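PDB 4GAX: amorpha-4,11-diene synthase from Artemisia annua, which probably catalyses the metal-dependent cyclisation of farnesyl diphosphate to a sesquiterpene such as amorpha-4,11-diene, releasing diphosphate. Local coordinates for residues A[287-298]-A[520-531]. Numbering follows the deposited sequence.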
ATOM      1  N   PHE A 287      -8.180  -5.313   5.581  1.00 18.71           N
ATOM      2  CA  PHE A 287      -6.787  -4.946   5.842  1.00 17.86           C
ATOM      3  C   PHE A 287      -6.125  -4.491   4.554  1.00 17.98           C
ATOM      4  O   PHE A 287      -5.363  -3.529   4.532  1.00 20.26           O
ATOM      5  CB  PHE A 287      -6.011  -6.118   6.476  1.00 24.01           C
ATOM      6  CG  PHE A 287      -4.679  -5.719   7.061  1.00 28.17           C
ATOM      7  CD1 PHE A 287      -4.618  -4.938   8.210  1.00 25.56           C
ATOM      8  CD2 PHE A 287      -3.491  -6.121   6.463  1.00 33.58           C
ATOM      9  CE1 PHE A 287      -3.386  -4.550   8.751  1.00 28.80           C
ATOM     10  CE2 PHE A 287      -2.256  -5.745   7.003  1.00 31.08           C
ATOM     11  CZ  PHE A 287      -2.204  -4.956   8.143  1.00 22.20           C
ATOM     12  N   TRP A 288      -6.447  -5.175   3.469  1.00 21.44           N
ATOM     13  CA  TRP A 288      -5.964  -4.782   2.153  1.00 21.18           C
ATOM     14  C   TRP A 288      -6.522  -3.406   1.757  1.00 22.33           C
ATOM     15  O   TRP A 288      -5.776  -2.523   1.279  1.00 21.11           O
ATOM     16  CB  TRP A 288      -6.381  -5.870   1.168  1.00 19.47           C
ATOM     17  CG  TRP A 288      -5.747  -5.852  -0.167  1.00 23.34           C
ATOM     18  CD1 TRP A 288      -5.140  -4.801  -0.789  1.00 21.54           C
ATOM     19  CD2 TRP A 288      -5.665  -6.959  -1.069  1.00 22.93           C
ATOM     20  NE1 TRP A 288      -4.687  -5.190  -2.031  1.00 24.85           N
ATOM     21  CE2 TRP A 288      -4.998  -6.511  -2.223  1.00 23.84           C
ATOM     22  CE3 TRP A 288      -6.097  -8.286  -1.014  1.00 26.84           C
ATOM     23  CZ2 TRP A 288      -4.738  -7.350  -3.314  1.00 22.01           C
ATOM     24  CZ3 TRP A 288      -5.836  -9.125  -2.105  1.00 31.72           C
ATOM     25  CH2 TRP A 288      -5.169  -8.646  -3.238  1.00 27.68           C
ATOM     26  N   ALA A 289      -7.826  -3.204   1.960  1.00 17.50           N
ATOM     27  CA  ALA A 289      -8.428  -1.903   1.646  1.00 20.72           C
ATOM     28  C   ALA A 289      -7.792  -0.816   2.518  1.00 15.43           C
ATOM     29  O   ALA A 289      -7.550   0.324   2.067  1.00 17.08           O
ATOM     30  CB  ALA A 289      -9.932  -1.936   1.864  1.00 23.82           C
ATOM     31  N   LEU A 290      -7.510  -1.182   3.769  1.00 15.26           N
ATOM     32  CA  LEU A 290      -6.936  -0.255   4.740  1.00 19.00           C
ATOM     33  C   LEU A 290      -5.565   0.241   4.289  1.00 23.23           C
ATOM     34  O   LEU A 290      -5.131   1.329   4.673  1.00 19.91           O
ATOM     35  CB  LEU A 290      -6.827  -0.940   6.103  1.00 18.31           C
ATOM     36  CG  LEU A 290      -6.296  -0.088   7.259  1.00 24.89           C
ATOM     37  CD1 LEU A 290      -7.090   1.223   7.400  1.00 21.88           C
ATOM     38  CD2 LEU A 290      -6.328  -0.887   8.556  1.00 29.04           C
ATOM     39  N   ALA A 291      -4.896  -0.551   3.456  1.00 18.95           N
ATOM     40  CA  ALA A 291      -3.582  -0.168   2.931  1.00 25.30           C
ATOM     41  C   ALA A 291      -3.639   0.944   1.898  1.00 21.90           C
ATOM     42  O   ALA A 291      -2.726   1.782   1.823  1.00 19.80           O
ATOM     43  CB  ALA A 291      -2.862  -1.387   2.351  1.00 26.18           C
ATOM     44  N   SER A 292      -4.709   0.979   1.101  1.00 18.07           N
ATOM     45  CA  SER A 292      -4.795   1.962   0.014  1.00 17.60           C
ATOM     46  C   SER A 292      -4.679   3.376   0.565  1.00 19.90           C
ATOM     47  O   SER A 292      -3.782   4.131   0.173  1.00 22.12           O
ATOM     48  CB  SER A 292      -6.092   1.806  -0.793  1.00 23.37           C
ATOM     49  OG  SER A 292      -7.236   2.024   0.027  1.00 26.81           O
ATOM     50  N   ARG A 293      -5.587   3.726   1.471  1.00 14.15           N
ATOM     51  CA  ARG A 293      -5.513   5.000   2.200  1.00 16.09           C
ATOM     52  C   ARG A 293      -6.075   4.756   3.596  1.00 21.06           C
ATOM     53  O   ARG A 293      -7.176   4.218   3.732  1.00 23.99           O
ATOM     54  CB  ARG A 293      -6.342   6.102   1.523  1.00 18.47           C
ATOM     55  CG  ARG A 293      -5.918   6.599   0.105  1.00 15.45           C
ATOM     56  CD  ARG A 293      -4.489   7.163   0.060  1.00 23.51           C
ATOM     57  NE  ARG A 293      -4.190   8.220   1.036  1.00 17.20           N
ATOM     58  CZ  ARG A 293      -3.918   9.490   0.722  1.00 26.41           C
ATOM     59  NH1 ARG A 293      -3.952   9.887  -0.540  1.00 21.76           N
ATOM     60  NH2 ARG A 293      -3.614  10.376   1.676  1.00 23.53           N
ATOM     61  N   PHE A 294      -5.350   5.146   4.641  1.00 18.13           N
ATOM     62  CA  PHE A 294      -5.828   4.859   6.001  1.00 18.09           C
ATOM     63  C   PHE A 294      -6.527   6.074   6.617  1.00 17.00           C
ATOM     64  O   PHE A 294      -7.146   5.980   7.687  1.00 20.10           O
ATOM     65  CB  PHE A 294      -4.652   4.472   6.911  1.00 22.58           C
ATOM     66  CG  PHE A 294      -3.755   5.639   7.234  1.00 21.55           C
ATOM     67  CD1 PHE A 294      -3.992   6.439   8.348  1.00 26.93           C
ATOM     68  CD2 PHE A 294      -2.698   5.968   6.391  1.00 15.61           C
ATOM     69  CE1 PHE A 294      -3.181   7.542   8.625  1.00 27.52           C
ATOM     70  CE2 PHE A 294      -1.870   7.072   6.662  1.00 17.13           C
ATOM     71  CZ  PHE A 294      -2.116   7.859   7.786  1.00 22.35           C
ATOM     72  N   GLU A 295      -6.407   7.223   5.964  1.00 20.65           N
ATOM     73  CA  GLU A 295      -6.841   8.485   6.557  1.00 21.19           C
ATOM     74  C   GLU A 295      -8.363   8.582   6.709  1.00 18.64           C
ATOM     75  O   GLU A 295      -9.113   7.968   5.935  1.00 17.34           O
ATOM     76  CB  GLU A 295      -6.280   9.664   5.754  1.00 16.73           C
ATOM     77  CG  GLU A 295      -4.744   9.681   5.737  1.00 17.63           C
ATOM     78  CD  GLU A 295      -4.154   8.916   4.551  1.00 25.78           C
ATOM     79  OE1 GLU A 295      -4.847   8.054   3.961  1.00 26.49           O
ATOM     80  OE2 GLU A 295      -2.990   9.182   4.198  1.00 26.58           O
ATOM     81  N   PRO A 296      -8.819   9.362   7.707  1.00 20.84           N
ATOM     82  CA  PRO A 296     -10.248   9.413   8.029  1.00 24.21           C
ATOM     83  C   PRO A 296     -11.093   9.874   6.860  1.00 17.33           C
ATOM     84  O   PRO A 296     -12.208   9.406   6.727  1.00 17.64           O
ATOM     85  CB  PRO A 296     -10.326  10.410   9.197  1.00 27.82           C
ATOM     86  CG  PRO A 296      -9.007  11.115   9.215  1.00 30.58           C
ATOM     87  CD  PRO A 296      -8.006  10.174   8.635  1.00 23.22           C
ATOM     88  N   GLN A 297     -10.551  10.741   6.011  1.00 13.31           N
ATOM     89  CA  GLN A 297     -11.287  11.293   4.886  1.00 23.38           C
ATOM     90  C   GLN A 297     -11.725  10.197   3.899  1.00 24.11           C
ATOM     91  O   GLN A 297     -12.683  10.370   3.140  1.00 20.98           O
ATOM     92  CB  GLN A 297     -10.413  12.339   4.155  1.00 28.68           C
ATOM     93  CG  GLN A 297      -9.964  13.546   5.021  1.00 80.96           C
ATOM     94  CD  GLN A 297      -8.928  13.207   6.110  1.00 66.32           C
ATOM     95  OE1 GLN A 297      -8.302  12.156   6.081  1.00 36.12           O
ATOM     96  NE2 GLN A 297      -8.757  14.111   7.073  1.00 71.77           N
ATOM     97  N   TYR A 298     -11.012   9.076   3.901  1.00 16.31           N
ATOM     98  CA  TYR A 298     -11.260   8.011   2.934  1.00 20.42           C
ATOM     99  C   TYR A 298     -12.046   6.793   3.460  1.00 22.64           C
ATOM    100  O   TYR A 298     -11.974   5.699   2.898  1.00 21.41           O
ATOM    101  CB  TYR A 298      -9.927   7.587   2.323  1.00 18.96           C
ATOM    102  CG  TYR A 298      -9.210   8.770   1.704  1.00 15.86           C
ATOM    103  CD1 TYR A 298      -9.780   9.470   0.651  1.00 23.45           C
ATOM    104  CD2 TYR A 298      -7.979   9.206   2.193  1.00 17.46           C
ATOM    105  CE1 TYR A 298      -9.132  10.566   0.070  1.00 26.55           C
ATOM    106  CE2 TYR A 298      -7.309  10.315   1.605  1.00 18.18           C
ATOM    107  CZ  TYR A 298      -7.902  10.979   0.550  1.00 26.02           C
ATOM    108  OH  TYR A 298      -7.265  12.069  -0.021  1.00 24.65           O
ATOM    109  N   PRO A 520      -3.690  12.267  -4.676  1.00 22.09           N
ATOM    110  CA  PRO A 520      -4.165  11.353  -3.628  1.00 17.89           C
ATOM    111  C   PRO A 520      -4.484   9.970  -4.180  1.00 20.31           C
ATOM    112  O   PRO A 520      -4.440   8.991  -3.418  1.00 19.57           O
ATOM    113  CB  PRO A 520      -5.437  12.039  -3.098  1.00 23.94           C
ATOM    114  CG  PRO A 520      -5.258  13.487  -3.445  1.00 24.79           C
ATOM    115  CD  PRO A 520      -4.522  13.486  -4.765  1.00 22.71           C
ATOM    116  N   LEU A 521      -4.777   9.885  -5.476  1.00 16.41           N
ATOM    117  CA  LEU A 521      -5.014   8.581  -6.106  1.00 18.18           C
ATOM    118  C   LEU A 521      -3.691   7.890  -6.418  1.00 15.50           C
ATOM    119  O   LEU A 521      -3.582   6.648  -6.360  1.00 19.52           O
ATOM    120  CB  LEU A 521      -5.829   8.757  -7.393  1.00 21.06           C
ATOM    121  CG  LEU A 521      -7.310   9.080  -7.185  1.00 33.09           C
ATOM    122  CD1 LEU A 521      -7.954   9.432  -8.519  1.00 35.20           C
ATOM    123  CD2 LEU A 521      -8.016   7.881  -6.545  1.00 29.84           C
ATOM    124  N   LEU A 522      -2.675   8.691  -6.744  1.00 17.94           N
ATOM    125  CA  LEU A 522      -1.354   8.133  -7.034  1.00 18.10           C
ATOM    126  C   LEU A 522      -0.807   7.536  -5.745  1.00 18.66           C
ATOM    127  O   LEU A 522      -0.208   6.441  -5.758  1.00 20.33           O
ATOM    128  CB  LEU A 522      -0.417   9.215  -7.585  1.00 20.04           C
ATOM    129  CG  LEU A 522       1.006   8.738  -7.875  1.00 25.57           C
ATOM    130  CD1 LEU A 522       0.973   7.599  -8.874  1.00 22.04           C
ATOM    131  CD2 LEU A 522       1.879   9.883  -8.398  1.00 24.28           C
ATOM    132  N   VAL A 523      -1.036   8.243  -4.633  1.00 16.04           N
ATOM    133  CA  VAL A 523      -0.591   7.793  -3.315  1.00 17.69           C
ATOM    134  C   VAL A 523      -1.284   6.468  -3.000  1.00 19.83           C
ATOM    135  O   VAL A 523      -0.650   5.538  -2.497  1.00 18.70           O
ATOM    136  CB  VAL A 523      -0.877   8.855  -2.214  1.00 23.79           C
ATOM    137  CG1 VAL A 523      -0.741   8.261  -0.796  1.00 15.67           C
ATOM    138  CG2 VAL A 523       0.047  10.077  -2.394  1.00 19.01           C
ATOM    139  N   ALA A 524      -2.575   6.374  -3.327  1.00 21.57           N
ATOM    140  CA  ALA A 524      -3.328   5.132  -3.122  1.00 20.54           C
ATOM    141  C   ALA A 524      -2.714   4.000  -3.927  1.00 21.86           C
ATOM    142  O   ALA A 524      -2.561   2.896  -3.423  1.00 22.01           O
ATOM    143  CB  ALA A 524      -4.804   5.312  -3.524  1.00 18.15           C
ATOM    144  N   VAL A 525      -2.390   4.273  -5.191  1.00 15.72           N
ATOM    145  CA  VAL A 525      -1.776   3.266  -6.039  1.00 15.97           C
ATOM    146  C   VAL A 525      -0.452   2.795  -5.434  1.00 19.79           C
ATOM    147  O   VAL A 525      -0.208   1.597  -5.357  1.00 20.84           O
ATOM    148  CB  VAL A 525      -1.534   3.766  -7.485  1.00 22.34           C
ATOM    149  CG1 VAL A 525      -0.664   2.754  -8.259  1.00 17.16           C
ATOM    150  CG2 VAL A 525      -2.881   3.993  -8.219  1.00 24.33           C
ATOM    151  N   ILE A 526       0.397   3.726  -5.002  1.00 18.15           N
ATOM    152  CA  ILE A 526       1.722   3.338  -4.527  1.00 16.69           C
ATOM    153  C   ILE A 526       1.603   2.526  -3.233  1.00 15.63           C
ATOM    154  O   ILE A 526       2.391   1.608  -3.000  1.00 18.89           O
ATOM    155  CB  ILE A 526       2.710   4.543  -4.366  1.00 22.37           C
ATOM    156  CG1 ILE A 526       4.155   4.045  -4.270  1.00 21.79           C
ATOM    157  CG2 ILE A 526       2.416   5.390  -3.113  1.00 18.01           C
ATOM    158  CD1 ILE A 526       4.662   3.416  -5.550  1.00 26.36           C
ATOM    159  N   ASN A 527       0.596   2.836  -2.420  1.00 14.44           N
ATOM    160  CA  ASN A 527       0.403   2.097  -1.174  1.00 16.14           C
ATOM    161  C   ASN A 527      -0.014   0.670  -1.512  1.00 18.69           C
ATOM    162  O   ASN A 527       0.490  -0.286  -0.924  1.00 19.24           O
ATOM    163  CB  ASN A 527      -0.650   2.768  -0.283  1.00 15.99           C
ATOM    164  CG  ASN A 527      -0.172   4.084   0.312  1.00 22.57           C
ATOM    165  OD1 ASN A 527       1.040   4.358   0.380  1.00 17.32           O
ATOM    166  ND2 ASN A 527      -1.124   4.905   0.755  1.00 14.28           N
ATOM    167  N   LEU A 528      -0.932   0.527  -2.469  1.00 17.10           N
ATOM    168  CA  LEU A 528      -1.360  -0.813  -2.881  1.00 16.28           C
ATOM    169  C   LEU A 528      -0.198  -1.620  -3.457  1.00 21.38           C
ATOM    170  O   LEU A 528      -0.142  -2.835  -3.279  1.00 18.29           O
ATOM    171  CB  LEU A 528      -2.522  -0.755  -3.882  1.00 15.04           C
ATOM    172  CG  LEU A 528      -3.851  -0.322  -3.242  1.00 21.03           C
ATOM    173  CD1 LEU A 528      -4.923  -0.108  -4.312  1.00 29.16           C
ATOM    174  CD2 LEU A 528      -4.325  -1.356  -2.223  1.00 19.08           C
ATOM    175  N   VAL A 529       0.729  -0.962  -4.147  1.00 16.41           N
ATOM    176  CA  VAL A 529       1.917  -1.684  -4.643  1.00 19.50           C
ATOM    177  C   VAL A 529       2.808  -2.133  -3.487  1.00 13.91           C
ATOM    178  O   VAL A 529       3.265  -3.273  -3.451  1.00 20.50           O
ATOM    179  CB  VAL A 529       2.766  -0.807  -5.614  1.00 23.64           C
ATOM    180  CG1 VAL A 529       4.045  -1.537  -6.016  1.00 26.44           C
ATOM    181  CG2 VAL A 529       1.962  -0.451  -6.860  1.00 24.16           C
ATOM    182  N   HIS A 530       3.054  -1.243  -2.529  1.00 16.47           N
ATOM    183  CA  HIS A 530       3.871  -1.616  -1.368  1.00 18.89           C
ATOM    184  C   HIS A 530       3.194  -2.687  -0.517  1.00 23.68           C
ATOM    185  O   HIS A 530       3.861  -3.542   0.088  1.00 21.62           O
ATOM    186  CB  HIS A 530       4.211  -0.379  -0.527  1.00 18.13           C
ATOM    187  CG  HIS A 530       5.260   0.487  -1.148  1.00 18.92           C
ATOM    188  ND1 HIS A 530       5.218   1.864  -1.102  1.00 21.29           N
ATOM    189  CD2 HIS A 530       6.384   0.162  -1.829  1.00 15.84           C
ATOM    190  CE1 HIS A 530       6.272   2.353  -1.735  1.00 19.64           C
ATOM    191  NE2 HIS A 530       6.992   1.341  -2.192  1.00 23.00           N
ATOM    192  N   PHE A 531       1.867  -2.663  -0.492  1.00 18.54           N
ATOM    193  CA  PHE A 531       1.128  -3.715   0.214  1.00 19.47           C
ATOM    194  C   PHE A 531       1.452  -5.123  -0.281  1.00 19.63           C
ATOM    195  O   PHE A 531       1.380  -6.113   0.488  1.00 21.30           O
ATOM    196  CB  PHE A 531      -0.385  -3.472   0.142  1.00 18.43           C
ATOM    197  CG  PHE A 531      -1.180  -4.528   0.834  1.00 25.03           C
ATOM    198  CD1 PHE A 531      -1.189  -4.597   2.218  1.00 27.95           C
ATOM    199  CD2 PHE A 531      -1.894  -5.469   0.111  1.00 23.61           C
ATOM    200  CE1 PHE A 531      -1.912  -5.578   2.874  1.00 27.34           C
ATOM    201  CE2 PHE A 531      -2.628  -6.458   0.765  1.00 27.93           C
ATOM    202  CZ  PHE A 531      -2.637  -6.508   2.149  1.00 24.32           C
TER
HETATM  203  O   HOH W   1      -2.428  -4.396  -3.944  1.00 22.81           O
HETATM  204  O   HOH W   2      -1.652   6.994   3.033  1.00 23.58           O
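Trp288 and Phe531 make the tight end of this contact: Phe531 CE2 sits over one indole face, 3.3 Å from Trp288 CG, with the phenyl and the five-membered ring inclined at 32°. With its CG anti to the backbone N (chi1 179°), Phe531 swings its ring toward helix 287-292, meeting Ala291 CB and, at its edge, Phe287 CD2. A water links Trp288 NE1 to Leu528 O, while Leu528 CD2 touches the indole edge. Both segments belong to the all-helical class I terpene synthase fold; the axes of 287-292 and 520-531 approach to 8.5 Å, their N-to-C directions 136° apart. Further along, Asn527 ND2 donates a nearly straight 2.8 Å bond to Ser292 O, approaching from above the carbonyl plane. The buried Arg293 guanidinium lies between Val523 CG1 and the Tyr298 ring, grips Glu295 side-on through NE and NH2, and sends NH1 to a lone pair of Pro520 O at 3.1 Å. A leucine here, with no nitrogen to give, would probably leave the buried Glu295 carboxylate without its countercharge and Pro520 O without this donor. Packing thins only at the margin, where the partly exposed Pro520 and Tyr298 meet, CB to OH, at 3.6 Å.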